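Local coordinates for monosaccharide ABC transporter substrate-binding protein, CUT2 family (Bradyrhizobium sp., PDB 4YHS) that probably binds a small sugar-like solute in the periplasm and delivers it to an ABC importer of the CUT2 monosaccharide family, at residues P28-K33 and D46-P51; P58-V63 and G116-I121; F65-D70 and G97-L102; G129-I134 and N149-P154; V162-M167 and A275-P280. All blocks are in the same frame, centred on the assembly; numbering follows the deposited sequence.

Contact 1: residues P28-K33 and D46-P51; sequences PYDAAK and DVKYVP
D30 and K48 form a salt bridge on one face of the sheet, between strands 29-35 and 43-49, with D30 OD1 2.8 Å from K48 NZ. The two side chains run alongside each other. The ammonium meets OD1 on its syn side, 27° out of the carboxylate plane. The lysine chain bends early, at chi2 (-76°), which brings NZ beside OD1. Four hydrogen bonds tie the backbones. The shortest and straightest runs from Y49 N to Y29 O, 2.7 Å. A31 N reaches V47 O at 2.8 Å, and V47 N returns a bond to A31 O. The strands are the arms of an antiparallel beta hairpin, in which Y29/Y49 and A31/V47 are hydrogen-bonded pairs. Y29, A31, V47 and Y49 share the face opposite the salt bridge. There A31 CB touches Y49 CB at 4.1 Å, while the two phenol hydroxyls bond elsewhere, to S298 and D308. At the far end the K33 chain crosses V47 at about a right angle, with K33 CE 3.6 Å from V47 CG1. Were K33 an alanine, V47 would probably lose this cover and D35 its salt-bridge partner. P28 CB meets V50 CG2 at 4.1 Å.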
# COMPACT_ATOMS: atom_id res chain seq x y z
N PRO A 28 -15.92 -7.24 -9.46
CA PRO A 28 -15.75 -5.84 -9.04
C PRO A 28 -15.08 -5.74 -7.69
O PRO A 28 -15.20 -6.68 -6.88
CB PRO A 28 -17.19 -5.30 -9.01
CG PRO A 28 -18.05 -6.53 -8.87
CD PRO A 28 -17.34 -7.57 -9.65
N TYR A 29 -14.37 -4.64 -7.44
CA TYR A 29 -13.59 -4.53 -6.21
C TYR A 29 -13.99 -3.26 -5.48
O TYR A 29 -14.15 -2.21 -6.09
CB TYR A 29 -12.09 -4.52 -6.54
CG TYR A 29 -11.18 -5.02 -5.42
CD1 TYR A 29 -10.95 -6.37 -5.25
CD2 TYR A 29 -10.55 -4.14 -4.55
CE1 TYR A 29 -10.16 -6.85 -4.24
CE2 TYR A 29 -9.71 -4.63 -3.53
CZ TYR A 29 -9.54 -6.00 -3.39
OH TYR A 29 -8.76 -6.56 -2.39
N ASP A 30 -14.14 -3.37 -4.17
CA ASP A 30 -14.47 -2.23 -3.33
C ASP A 30 -13.33 -1.25 -3.40
O ASP A 30 -12.18 -1.61 -3.12
CB ASP A 30 -14.72 -2.65 -1.88
CG ASP A 30 -16.04 -3.37 -1.69
OD1 ASP A 30 -16.94 -3.25 -2.55
OD2 ASP A 30 -16.20 -4.02 -0.64
N ALA A 31 -13.67 -0.02 -3.77
CA ALA A 31 -12.70 1.06 -3.94
C ALA A 31 -13.25 2.37 -3.34
O ALA A 31 -14.41 2.45 -2.91
CB ALA A 31 -12.36 1.23 -5.43
N ALA A 32 -12.39 3.40 -3.32
CA ALA A 32 -12.73 4.73 -2.87
C ALA A 32 -12.12 5.72 -3.84
O ALA A 32 -10.91 5.69 -4.05
CB ALA A 32 -12.21 4.99 -1.45
N LYS A 33 -12.96 6.58 -4.43
CA LYS A 33 -12.44 7.55 -5.38
C LYS A 33 -12.48 8.91 -4.75
O LYS A 33 -13.26 9.17 -3.83
CB LYS A 33 -13.24 7.55 -6.67
CG LYS A 33 -14.69 7.90 -6.52
CD LYS A 33 -15.36 7.82 -7.90
CE LYS A 33 -16.83 8.20 -7.84
NZ LYS A 33 -17.01 9.67 -7.81
N ASP A 46 -17.25 5.82 -1.64
CA ASP A 46 -17.09 4.40 -1.90
C ASP A 46 -17.72 4.03 -3.24
O ASP A 46 -18.86 4.41 -3.51
CB ASP A 46 -17.72 3.57 -0.77
CG ASP A 46 -17.01 3.76 0.53
OD1 ASP A 46 -15.89 4.30 0.52
OD2 ASP A 46 -17.59 3.39 1.56
N VAL A 47 -16.97 3.28 -4.05
CA VAL A 47 -17.44 2.76 -5.34
C VAL A 47 -16.90 1.35 -5.63
O VAL A 47 -15.83 0.99 -5.18
CB VAL A 47 -17.00 3.68 -6.49
CG1 VAL A 47 -17.77 4.97 -6.45
CG2 VAL A 47 -15.47 3.93 -6.42
N LYS A 48 -17.67 0.55 -6.38
CA LYS A 48 -17.14 -0.69 -6.97
C LYS A 48 -16.31 -0.35 -8.19
O LYS A 48 -16.78 0.38 -9.09
CB LYS A 48 -18.28 -1.63 -7.37
CG LYS A 48 -19.17 -2.03 -6.23
CD LYS A 48 -18.48 -3.07 -5.38
CE LYS A 48 -19.46 -3.72 -4.42
NZ LYS A 48 -18.83 -4.88 -3.73
N TYR A 49 -15.09 -0.89 -8.25
CA TYR A 49 -14.24 -0.68 -9.40
C TYR A 49 -14.48 -1.81 -10.39
O TYR A 49 -14.36 -2.98 -10.03
CB TYR A 49 -12.75 -0.62 -9.05
CG TYR A 49 -11.96 -0.16 -10.25
CD1 TYR A 49 -11.55 -1.05 -11.22
CD2 TYR A 49 -11.70 1.18 -10.44
CE1 TYR A 49 -10.88 -0.61 -12.35
CE2 TYR A 49 -11.02 1.63 -11.56
CZ TYR A 49 -10.61 0.74 -12.51
OH TYR A 49 -9.95 1.21 -13.64
N VAL A 50 -14.87 -1.44 -11.60
CA VAL A 50 -15.09 -2.38 -12.69
C VAL A 50 -14.16 -2.12 -13.86
O VAL A 50 -14.25 -1.08 -14.51
CB VAL A 50 -16.55 -2.31 -13.18
CG1 VAL A 50 -16.80 -3.35 -14.23
CG2 VAL A 50 -17.50 -2.50 -12.01
N PRO A 51 -13.27 -3.07 -14.16
CA PRO A 51 -12.39 -2.86 -15.31
C PRO A 51 -13.06 -3.26 -16.62
O PRO A 51 -14.21 -3.79 -16.62
CB PRO A 51 -11.21 -3.77 -14.99
CG PRO A 51 -11.86 -4.95 -14.35
CD PRO A 51 -13.01 -4.38 -13.54

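Contact 2: residues P58-V63 and G116-I121; sequences PWKLCV and GTDAVI
K60 O collects several donors from the segment 116-121. D118 N gives K60 O the strongest bond, 2.9 Å, tilted 27° from the carbonyl plane. A119 N adds a weak one to K60 O at 3.3 Å. The T117 OG1 hydroxyl lies 3.2 Å from K60 O, a weak and unsettled contact. The N-H of the same residue is taken by a side chain: K60 N donates to D118 OD2 at 2.8 Å, nearly straight, on the anti side and 28° out of the carboxylate plane. With CG anti to its carbonyl carbon (chi1 -61°), D118 reaches K60 N and the edge of the W59 ring, the two planes nearly perpendicular. Beyond this point the strands run parallel in regular register. C62 N bonds to A119 O, and I121 N to C62 O at 2.8 Å. L61 CD2 packs on A119 CB at 3.9 Å, on the face covered by helix 299-314. On the other face C62 forms a disulfide with C112 of helix 102-115. This parallel part of the mixed sheet belongs to the alpha/beta core of a periplasmic binding protein domain. Side-chain polar bonds at the strand entrance thus give way to backbone bonds flanked by apolar side chains.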
# COMPACT_ATOMS: atom_id res chain seq x y z
N PRO A 58 -3.55 -4.44 -28.86
CA PRO A 58 -2.47 -4.75 -27.92
C PRO A 58 -1.64 -3.51 -27.58
O PRO A 58 -0.46 -3.39 -27.96
CB PRO A 58 -1.64 -5.81 -28.67
CG PRO A 58 -2.34 -6.05 -29.99
CD PRO A 58 -3.23 -4.89 -30.22
N TRP A 59 -2.26 -2.60 -26.83
CA TRP A 59 -1.57 -1.40 -26.38
C TRP A 59 -0.22 -1.75 -25.75
O TRP A 59 -0.09 -2.76 -25.07
CB TRP A 59 -2.42 -0.63 -25.37
CG TRP A 59 -3.76 -0.23 -25.92
CD1 TRP A 59 -4.98 -0.78 -25.62
CD2 TRP A 59 -4.01 0.80 -26.86
NE1 TRP A 59 -5.97 -0.15 -26.32
CE2 TRP A 59 -5.40 0.82 -27.11
CE3 TRP A 59 -3.19 1.70 -27.54
CZ2 TRP A 59 -5.99 1.72 -27.97
CZ3 TRP A 59 -3.77 2.59 -28.41
CH2 TRP A 59 -5.16 2.60 -28.63
N LYS A 60 0.79 -0.93 -26.03
CA LYS A 60 2.07 -1.03 -25.34
C LYS A 60 2.13 -0.14 -24.10
O LYS A 60 1.95 1.07 -24.20
CB LYS A 60 3.21 -0.64 -26.27
CG LYS A 60 3.51 -1.66 -27.37
CD LYS A 60 4.82 -1.33 -28.13
CE LYS A 60 6.09 -1.32 -27.24
NZ LYS A 60 6.76 -2.65 -27.12
N LEU A 61 2.41 -0.75 -22.95
CA LEU A 61 2.46 -0.02 -21.68
C LEU A 61 3.85 -0.10 -21.11
O LEU A 61 4.34 -1.20 -20.83
CB LEU A 61 1.49 -0.60 -20.65
CG LEU A 61 0.01 -0.73 -21.06
CD1 LEU A 61 -0.81 -1.26 -19.91
CD2 LEU A 61 -0.54 0.60 -21.56
N CYS A 62 4.49 1.05 -20.94
CA CYS A 62 5.78 1.09 -20.24
C CYS A 62 5.48 1.22 -18.76
O CYS A 62 4.70 2.10 -18.36
CB CYS A 62 6.65 2.25 -20.74
SG CYS A 62 8.09 2.53 -19.70
N VAL A 63 6.05 0.33 -17.94
CA VAL A 63 5.82 0.37 -16.50
C VAL A 63 7.17 0.56 -15.82
O VAL A 63 8.07 -0.26 -15.98
CB VAL A 63 5.12 -0.91 -15.97
CG1 VAL A 63 4.75 -0.73 -14.48
CG2 VAL A 63 3.88 -1.19 -16.80
N GLY A 116 9.41 3.73 -28.06
CA GLY A 116 8.05 3.67 -28.55
C GLY A 116 7.15 2.98 -27.55
O GLY A 116 7.35 1.81 -27.22
N THR A 117 6.16 3.72 -27.07
CA THR A 117 5.16 3.19 -26.16
C THR A 117 3.86 3.99 -26.25
O THR A 117 3.86 5.12 -26.76
CB THR A 117 5.68 3.20 -24.72
OG1 THR A 117 4.84 2.39 -23.91
CG2 THR A 117 5.71 4.61 -24.16
N ASP A 118 2.76 3.41 -25.78
CA ASP A 118 1.47 4.09 -25.80
C ASP A 118 1.11 4.82 -24.52
O ASP A 118 0.48 5.88 -24.58
CB ASP A 118 0.38 3.08 -26.15
CG ASP A 118 0.59 2.46 -27.51
OD1 ASP A 118 0.98 3.19 -28.44
OD2 ASP A 118 0.34 1.25 -27.66
N ALA A 119 1.49 4.27 -23.37
CA ALA A 119 1.26 4.89 -22.06
C ALA A 119 2.40 4.50 -21.12
O ALA A 119 3.06 3.49 -21.33
CB ALA A 119 -0.09 4.45 -21.47
N VAL A 120 2.60 5.34 -20.09
CA VAL A 120 3.60 5.10 -19.06
C VAL A 120 2.93 5.03 -17.67
O VAL A 120 2.23 5.96 -17.27
CB VAL A 120 4.69 6.20 -19.08
CG1 VAL A 120 5.70 5.94 -17.98
CG2 VAL A 120 5.40 6.23 -20.45
N ILE A 121 3.16 3.94 -16.95
CA ILE A 121 2.68 3.75 -15.59
C ILE A 121 3.90 3.85 -14.68
O ILE A 121 4.86 3.16 -14.90
CB ILE A 121 1.96 2.38 -15.47
CG1 ILE A 121 0.72 2.38 -16.36
CG2 ILE A 121 1.58 2.06 -14.04
CD1 ILE A 121 0.12 0.98 -16.53

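Contact 3: residues F65-D70 and G97-L102; sequences FPHMKD and GGYTEL
H67 holds its ring between the backbone N and the carbonyl carbon (chi1 65°), and Y99 places its ring anti to the carbonyl carbon (chi1 -84°). These two turns bring the rings together obliquely, planes 80° apart. Y99 CE2 comes to the edge of the imidazole, 3.6 Å from H67 NE2. P66 lies alongside the same phenol and makes a CH-pi contact over one face, with P66 CB 4.0 Å from the centroid of the Y99 ring. The Y99 hydroxyl bonds to N149. K69 N donates to H67 ND1 at 2.9 Å.

One direct backbone bond joins the loops: G98 N donates to P66 O at 2.9 Å. G97 and G98 both have positive phi, at backbone angles that call for glycine. H67 CB rests 3.5 Å from G98 N. A water links the segments, accepting from K69 NZ at 2.8 Å and donating to G97 O at 2.6 Å. Both segments span the loop after a strand and before the next helix, where this fold forms its ligand cleft. The Y99 side chain lies about 5 Å from a bound Bis-Tris, so the contact probably places an aromatic ring at the cleft. The proline on one face of Y99 and the K69 N bond to the imidazole limit how the two rings can turn.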
# COMPACT_ATOMS: atom_id res chain seq x y z
N PHE A 65 9.16 0.98 -12.24
CA PHE A 65 9.12 0.68 -10.82
C PHE A 65 10.34 1.28 -10.14
O PHE A 65 11.39 1.44 -10.77
CB PHE A 65 9.14 -0.82 -10.58
CG PHE A 65 7.77 -1.48 -10.52
CD1 PHE A 65 6.67 -0.92 -11.10
CD2 PHE A 65 7.63 -2.70 -9.84
CE1 PHE A 65 5.41 -1.58 -11.00
CE2 PHE A 65 6.43 -3.34 -9.75
CZ PHE A 65 5.32 -2.81 -10.31
N PRO A 66 10.21 1.63 -8.85
CA PRO A 66 11.37 2.11 -8.09
C PRO A 66 12.45 1.04 -7.90
O PRO A 66 13.65 1.36 -7.86
CB PRO A 66 10.76 2.52 -6.75
CG PRO A 66 9.53 1.68 -6.63
CD PRO A 66 9.00 1.53 -8.02
N HIS A 67 12.01 -0.22 -7.81
CA HIS A 67 12.86 -1.36 -7.51
C HIS A 67 11.98 -2.61 -7.54
O HIS A 67 10.76 -2.52 -7.72
CB HIS A 67 13.56 -1.20 -6.16
CG HIS A 67 12.63 -1.19 -4.98
ND1 HIS A 67 11.98 -2.32 -4.52
CD2 HIS A 67 12.26 -0.18 -4.15
CE1 HIS A 67 11.24 -2.00 -3.47
NE2 HIS A 67 11.41 -0.71 -3.22
N MSE A 68 12.59 -3.77 -7.31
CA MSE A 68 11.86 -5.05 -7.19
C MSE A 68 12.47 -5.82 -6.04
O MSE A 68 12.76 -7.01 -6.15
CB MSE A 68 11.95 -5.86 -8.50
CG MSE A 68 11.04 -7.05 -8.56
SE MSE A 68 9.22 -6.40 -8.86
CE MSE A 68 9.38 -5.83 -10.73
N LYS A 69 12.69 -5.11 -4.95
CA LYS A 69 13.45 -5.63 -3.81
C LYS A 69 12.62 -6.25 -2.70
O LYS A 69 13.17 -6.95 -1.84
CB LYS A 69 14.31 -4.52 -3.20
CG LYS A 69 15.44 -4.13 -4.11
CD LYS A 69 16.02 -2.74 -3.79
CE LYS A 69 16.96 -2.81 -2.66
NZ LYS A 69 17.31 -1.45 -2.15
N ASP A 70 11.31 -6.02 -2.68
CA ASP A 70 10.50 -6.55 -1.59
C ASP A 70 9.19 -7.14 -2.09
O ASP A 70 8.88 -7.06 -3.27
CB ASP A 70 10.22 -5.47 -0.52
CG ASP A 70 9.48 -4.24 -1.04
OD1 ASP A 70 8.90 -4.27 -2.15
OD2 ASP A 70 9.45 -3.20 -0.31
N GLY A 97 16.18 -0.13 -9.45
CA GLY A 97 17.11 -0.74 -8.52
C GLY A 97 17.16 -0.16 -7.12
O GLY A 97 17.93 -0.62 -6.30
N GLY A 98 16.30 0.80 -6.79
CA GLY A 98 16.31 1.33 -5.44
C GLY A 98 15.85 2.77 -5.37
O GLY A 98 15.90 3.49 -6.36
N TYR A 99 15.41 3.19 -4.19
CA TYR A 99 14.96 4.56 -4.01
C TYR A 99 16.09 5.59 -4.03
O TYR A 99 15.84 6.80 -4.02
CB TYR A 99 14.14 4.67 -2.71
CG TYR A 99 12.69 4.27 -2.88
CD1 TYR A 99 11.83 5.04 -3.65
CD2 TYR A 99 12.17 3.14 -2.26
CE1 TYR A 99 10.50 4.68 -3.82
CE2 TYR A 99 10.83 2.77 -2.42
CZ TYR A 99 10.00 3.55 -3.20
OH TYR A 99 8.70 3.22 -3.40
N THR A 100 17.34 5.14 -4.12
CA THR A 100 18.45 6.04 -4.34
C THR A 100 18.61 6.40 -5.82
O THR A 100 19.48 7.20 -6.20
CB THR A 100 19.79 5.42 -3.84
OG1 THR A 100 19.96 4.13 -4.42
CG2 THR A 100 19.79 5.30 -2.33
N GLU A 101 17.79 5.80 -6.67
CA GLU A 101 18.09 5.78 -8.11
C GLU A 101 17.12 6.60 -8.96
O GLU A 101 16.73 6.17 -10.04
CB GLU A 101 18.09 4.32 -8.61
CG GLU A 101 19.08 3.43 -7.87
CD GLU A 101 20.48 3.96 -7.94
OE1 GLU A 101 21.02 4.06 -9.06
OE2 GLU A 101 21.04 4.31 -6.87
N LEU A 102 16.80 7.81 -8.51
CA LEU A 102 15.93 8.69 -9.29
C LEU A 102 16.47 8.90 -10.72
O LEU A 102 15.71 8.85 -11.67
CB LEU A 102 15.75 10.03 -8.59
CG LEU A 102 14.97 11.10 -9.37
CD1 LEU A 102 13.52 10.72 -9.51
CD2 LEU A 102 15.11 12.46 -8.72
O HOH W 1 19.23 -0.81 -4.03

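Contact 4: residues G129-I134 and N149-P154; sequences GLNKVI and NGISSP
N131 supplies the direct hydrogen bond of this contact. Its ND2 donates to S152 OG at 3.0 Å, almost straight and in the amide plane of N131. S152 OG also bonds to D128, so one hydroxyl serves both the asparagine and the turn before the helix. The other end of the amide faces S153: N131 OD1 lies 3.2 Å from S153 CB and 3.2 Å from S153 N.

A water may make a second polar link. It donates to N131 O at 2.8 Å and lies 2.5 Å from S153 OG, which is short. S153 OG also takes part in a hydrogen bond with D155 N. With OG anti to its backbone N (chi1 173°), S153 brings the hydroxyl beside this water and 3.6 Å from I134 CG2.

The apolar part is an isoleucine pair. I134 and I151 reach toward each other tip to tip, I134 CD1 meeting I151 CG2 at 3.7 Å. Both also touch I122 of strand 119-122 and the loop residue I156. The contact joins the first turn of helix 131-138 to the loop between strands 144-147 and 158-160. The amide-hydroxyl bond lies at the helix start and the isoleucine contact is apolar, so polar and apolar contacts join the same loop.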
# COMPACT_ATOMS: atom_id res chain seq x y z
N GLY A 129 10.41 14.56 -8.43
CA GLY A 129 11.65 14.38 -9.16
C GLY A 129 11.48 14.01 -10.63
O GLY A 129 12.38 14.17 -11.44
N LEU A 130 10.30 13.47 -10.96
CA LEU A 130 9.98 13.06 -12.33
C LEU A 130 9.11 14.09 -13.05
O LEU A 130 8.72 13.88 -14.20
CB LEU A 130 9.24 11.73 -12.33
CG LEU A 130 9.90 10.58 -11.57
CD1 LEU A 130 8.97 9.38 -11.67
CD2 LEU A 130 11.28 10.29 -12.15
N ASN A 131 8.81 15.19 -12.39
CA ASN A 131 7.89 16.19 -12.96
C ASN A 131 8.37 16.76 -14.30
O ASN A 131 7.58 16.99 -15.21
CB ASN A 131 7.67 17.32 -11.95
CG ASN A 131 6.75 16.91 -10.82
OD1 ASN A 131 6.33 15.75 -10.72
ND2 ASN A 131 6.45 17.87 -9.93
N LYS A 132 9.66 16.99 -14.44
CA LYS A 132 10.17 17.51 -15.70
C LYS A 132 9.97 16.49 -16.83
O LYS A 132 9.45 16.83 -17.90
CB LYS A 132 11.64 17.88 -15.56
CG LYS A 132 12.29 18.39 -16.81
CD LYS A 132 13.71 18.84 -16.51
CE LYS A 132 14.40 19.44 -17.72
NZ LYS A 132 14.09 18.68 -18.97
N VAL A 133 10.36 15.24 -16.61
CA VAL A 133 10.23 14.25 -17.67
C VAL A 133 8.75 13.90 -17.93
O VAL A 133 8.35 13.67 -19.08
CB VAL A 133 11.04 12.95 -17.38
CG1 VAL A 133 10.53 12.21 -16.12
CG2 VAL A 133 11.02 12.02 -18.61
N ILE A 134 7.94 13.87 -16.89
CA ILE A 134 6.49 13.68 -17.10
C ILE A 134 5.90 14.81 -17.97
O ILE A 134 5.08 14.55 -18.85
CB ILE A 134 5.75 13.57 -15.75
CG1 ILE A 134 6.17 12.27 -15.07
CG2 ILE A 134 4.25 13.53 -15.98
CD1 ILE A 134 5.59 12.01 -13.70
N ASN A 149 2.70 5.52 -5.29
CA ASN A 149 3.49 6.43 -4.45
C ASN A 149 3.03 7.89 -4.42
O ASN A 149 3.15 8.53 -3.37
CB ASN A 149 4.96 6.42 -4.89
CG ASN A 149 5.67 5.21 -4.43
OD1 ASN A 149 5.18 4.48 -3.57
ND2 ASN A 149 6.87 4.99 -4.97
N GLY A 150 2.54 8.41 -5.53
CA GLY A 150 2.05 9.78 -5.56
C GLY A 150 3.05 10.70 -6.20
O GLY A 150 4.20 10.82 -5.78
N ILE A 151 2.59 11.34 -7.26
CA ILE A 151 3.37 12.29 -8.05
C ILE A 151 2.68 13.64 -8.05
O ILE A 151 1.45 13.69 -8.23
CB ILE A 151 3.53 11.76 -9.50
CG1 ILE A 151 4.39 10.49 -9.50
CG2 ILE A 151 4.10 12.81 -10.45
CD1 ILE A 151 4.22 9.71 -10.79
N SER A 152 3.44 14.72 -7.88
CA SER A 152 2.85 16.07 -7.79
C SER A 152 2.68 16.75 -9.16
O SER A 152 2.03 17.79 -9.28
CB SER A 152 3.68 16.95 -6.85
OG SER A 152 4.88 17.39 -7.44
N SER A 153 3.24 16.15 -10.21
CA SER A 153 3.08 16.70 -11.55
C SER A 153 1.61 16.90 -11.93
O SER A 153 0.80 16.00 -11.76
CB SER A 153 3.70 15.79 -12.61
OG SER A 153 3.37 16.28 -13.90
N PRO A 154 1.26 18.08 -12.44
CA PRO A 154 -0.10 18.28 -12.96
C PRO A 154 -0.41 17.54 -14.26
O PRO A 154 -1.56 17.51 -14.66
CB PRO A 154 -0.14 19.79 -13.22
CG PRO A 154 1.25 20.13 -13.53
CD PRO A 154 2.08 19.30 -12.60
O HOH W 2 5.05 17.98 -14.68

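Contact 5: residues V162-M167 and A275-P280; sequences VSFYTM and AFYMTP
M167, a selenomethionine, reaches from helix 164-178 to the loop at F276 and Y277. Its CB lies 3.5 Å from F276 O. CG stands anti to the carbonyl carbon (chi1 -59°), and bends at chi2 and chi3 fold the chain back to the same F276 carbonyl. The end methyl CE is then 3.5 Å from F276 O and 3.6 Å from Y277 CB. F276 O is buried with no polar partner in the model, and on this side M167 CB and CE lie against it. F164, one turn earlier, crosses F276 at about a right angle. F164 CE1 meets F276 CE1 at 4.0 Å, F164 arriving at the edge of the F276 ring. Y277 CB in turn sits at the edge of the F164 ring, 4.2 Å from F164 CE1. With a serine in place of F164, a gap would probably open beside F276 and Y277, and W199 would lose the ring it meets. Y277 approaches a bound Bis-Tris to about 3 Å, which suggests that this packing backs the ligand cleft. The contact lies near the centre of the chain. It sets the N-terminal turn of helix 164-178 against the loop from strand 272-275 to helix 280-287, with strands 293-296 and 322-331 beside M167 and helix 252-264 beside Y277.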
# COMPACT_ATOMS: atom_id res chain seq x y z
N VAL A 162 -3.32 4.66 -2.52
CA VAL A 162 -4.04 4.90 -1.26
C VAL A 162 -3.28 5.89 -0.40
O VAL A 162 -2.15 6.29 -0.75
CB VAL A 162 -4.26 3.59 -0.47
CG1 VAL A 162 -4.88 2.54 -1.38
CG2 VAL A 162 -2.95 3.07 0.14
N SER A 163 -3.90 6.30 0.71
CA SER A 163 -3.27 7.18 1.72
C SER A 163 -2.86 6.44 2.97
O SER A 163 -3.65 5.63 3.48
CB SER A 163 -4.25 8.30 2.12
OG SER A 163 -3.72 9.09 3.19
N PHE A 164 -1.64 6.71 3.46
CA PHE A 164 -1.18 6.10 4.71
C PHE A 164 -1.93 6.71 5.90
O PHE A 164 -1.96 6.10 6.96
CB PHE A 164 0.34 6.25 4.88
CG PHE A 164 1.10 4.99 4.52
CD1 PHE A 164 1.11 3.91 5.36
CD2 PHE A 164 1.79 4.91 3.31
CE1 PHE A 164 1.79 2.75 5.02
CE2 PHE A 164 2.48 3.76 2.98
CZ PHE A 164 2.48 2.69 3.83
N TYR A 165 -2.59 7.86 5.72
CA TYR A 165 -3.46 8.37 6.78
C TYR A 165 -4.56 7.33 7.03
O TYR A 165 -4.85 6.95 8.17
CB TYR A 165 -4.10 9.71 6.40
CG TYR A 165 -5.05 10.23 7.46
CD1 TYR A 165 -6.39 9.85 7.47
CD2 TYR A 165 -4.62 11.09 8.45
CE1 TYR A 165 -7.25 10.31 8.44
CE2 TYR A 165 -5.48 11.54 9.43
CZ TYR A 165 -6.80 11.15 9.41
OH TYR A 165 -7.66 11.61 10.36
N THR A 166 -5.14 6.85 5.94
CA THR A 166 -6.24 5.88 6.02
C THR A 166 -5.76 4.53 6.54
O THR A 166 -6.49 3.86 7.29
CB THR A 166 -6.91 5.67 4.62
OG1 THR A 166 -7.19 6.95 4.05
CG2 THR A 166 -8.20 4.84 4.74
N MSE A 167 -4.57 4.08 6.15
CA MSE A 167 -4.00 2.88 6.76
C MSE A 167 -3.90 2.99 8.29
O MSE A 167 -4.24 2.03 9.01
CB MSE A 167 -2.63 2.58 6.19
CG MSE A 167 -2.61 2.35 4.69
SE MSE A 167 -3.40 0.63 4.21
CE MSE A 167 -1.76 -0.43 4.43
N ALA A 275 -0.07 -4.45 12.97
CA ALA A 275 0.71 -3.63 12.05
C ALA A 275 -0.25 -2.67 11.34
O ALA A 275 -1.45 -2.97 11.25
CB ALA A 275 1.48 -4.50 11.04
N PHE A 276 0.25 -1.53 10.85
CA PHE A 276 -0.62 -0.64 10.07
C PHE A 276 -0.38 -0.78 8.56
O PHE A 276 -0.89 0.02 7.77
CB PHE A 276 -0.51 0.84 10.50
CG PHE A 276 0.85 1.48 10.30
CD1 PHE A 276 1.17 2.12 9.11
CD2 PHE A 276 1.76 1.51 11.34
CE1 PHE A 276 2.41 2.76 8.94
CE2 PHE A 276 2.98 2.15 11.19
CZ PHE A 276 3.31 2.77 9.99
N TYR A 277 0.28 -1.87 8.18
CA TYR A 277 0.36 -2.23 6.76
C TYR A 277 0.71 -3.73 6.61
O TYR A 277 1.00 -4.43 7.59
CB TYR A 277 1.35 -1.29 6.01
CG TYR A 277 2.81 -1.34 6.39
CD1 TYR A 277 3.68 -2.22 5.73
CD2 TYR A 277 3.33 -0.50 7.35
CE1 TYR A 277 5.01 -2.27 6.05
CE2 TYR A 277 4.67 -0.56 7.70
CZ TYR A 277 5.51 -1.43 7.04
OH TYR A 277 6.84 -1.49 7.38
N MSE A 278 0.61 -4.23 5.37
CA MSE A 278 0.64 -5.68 5.13
C MSE A 278 1.93 -6.15 4.47
O MSE A 278 2.43 -5.49 3.55
CB MSE A 278 -0.54 -6.06 4.23
CG MSE A 278 -0.65 -7.54 3.93
SE MSE A 278 -0.99 -8.62 5.55
CE MSE A 278 -2.70 -7.86 6.10
N THR A 279 2.44 -7.28 4.96
CA THR A 279 3.65 -7.94 4.43
C THR A 279 3.42 -9.44 4.51
O THR A 279 2.53 -9.87 5.24
CB THR A 279 4.90 -7.65 5.22
OG1 THR A 279 4.73 -8.18 6.53
CG2 THR A 279 5.20 -6.15 5.28
N PRO A 280 4.22 -10.24 3.79
CA PRO A 280 4.04 -11.69 3.96
C PRO A 280 4.25 -12.16 5.42
O PRO A 280 3.52 -13.06 5.86
CB PRO A 280 5.10 -12.28 3.01
CG PRO A 280 5.19 -11.26 1.92
CD PRO A 280 5.11 -9.93 2.66

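Overall arrangement
Contacts 1 and 2 are strand pairings in the same mixed sheet, one antiparallel in a hairpin, the other parallel. Both use backbone bonds, but contact 1 adds an exposed salt bridge and contact 2 an aspartate-to-backbone bond. Contact 3 joins two loops, contact 4 a helix start and a loop. They touch through a probable Y99-N149 hydrogen bond and L102-L130 packing. Contact 3 is nested inside the loop closed by contact 2. Contact 4 is buried; the others are partly buried, contact 1 with many exposed residues. Contact 5, the most central, is mainly apolar, with one buried carbonyl lacking a partner. Contacts 3 and 5 approach the Bis-Tris, probably from the crystallisation liquor.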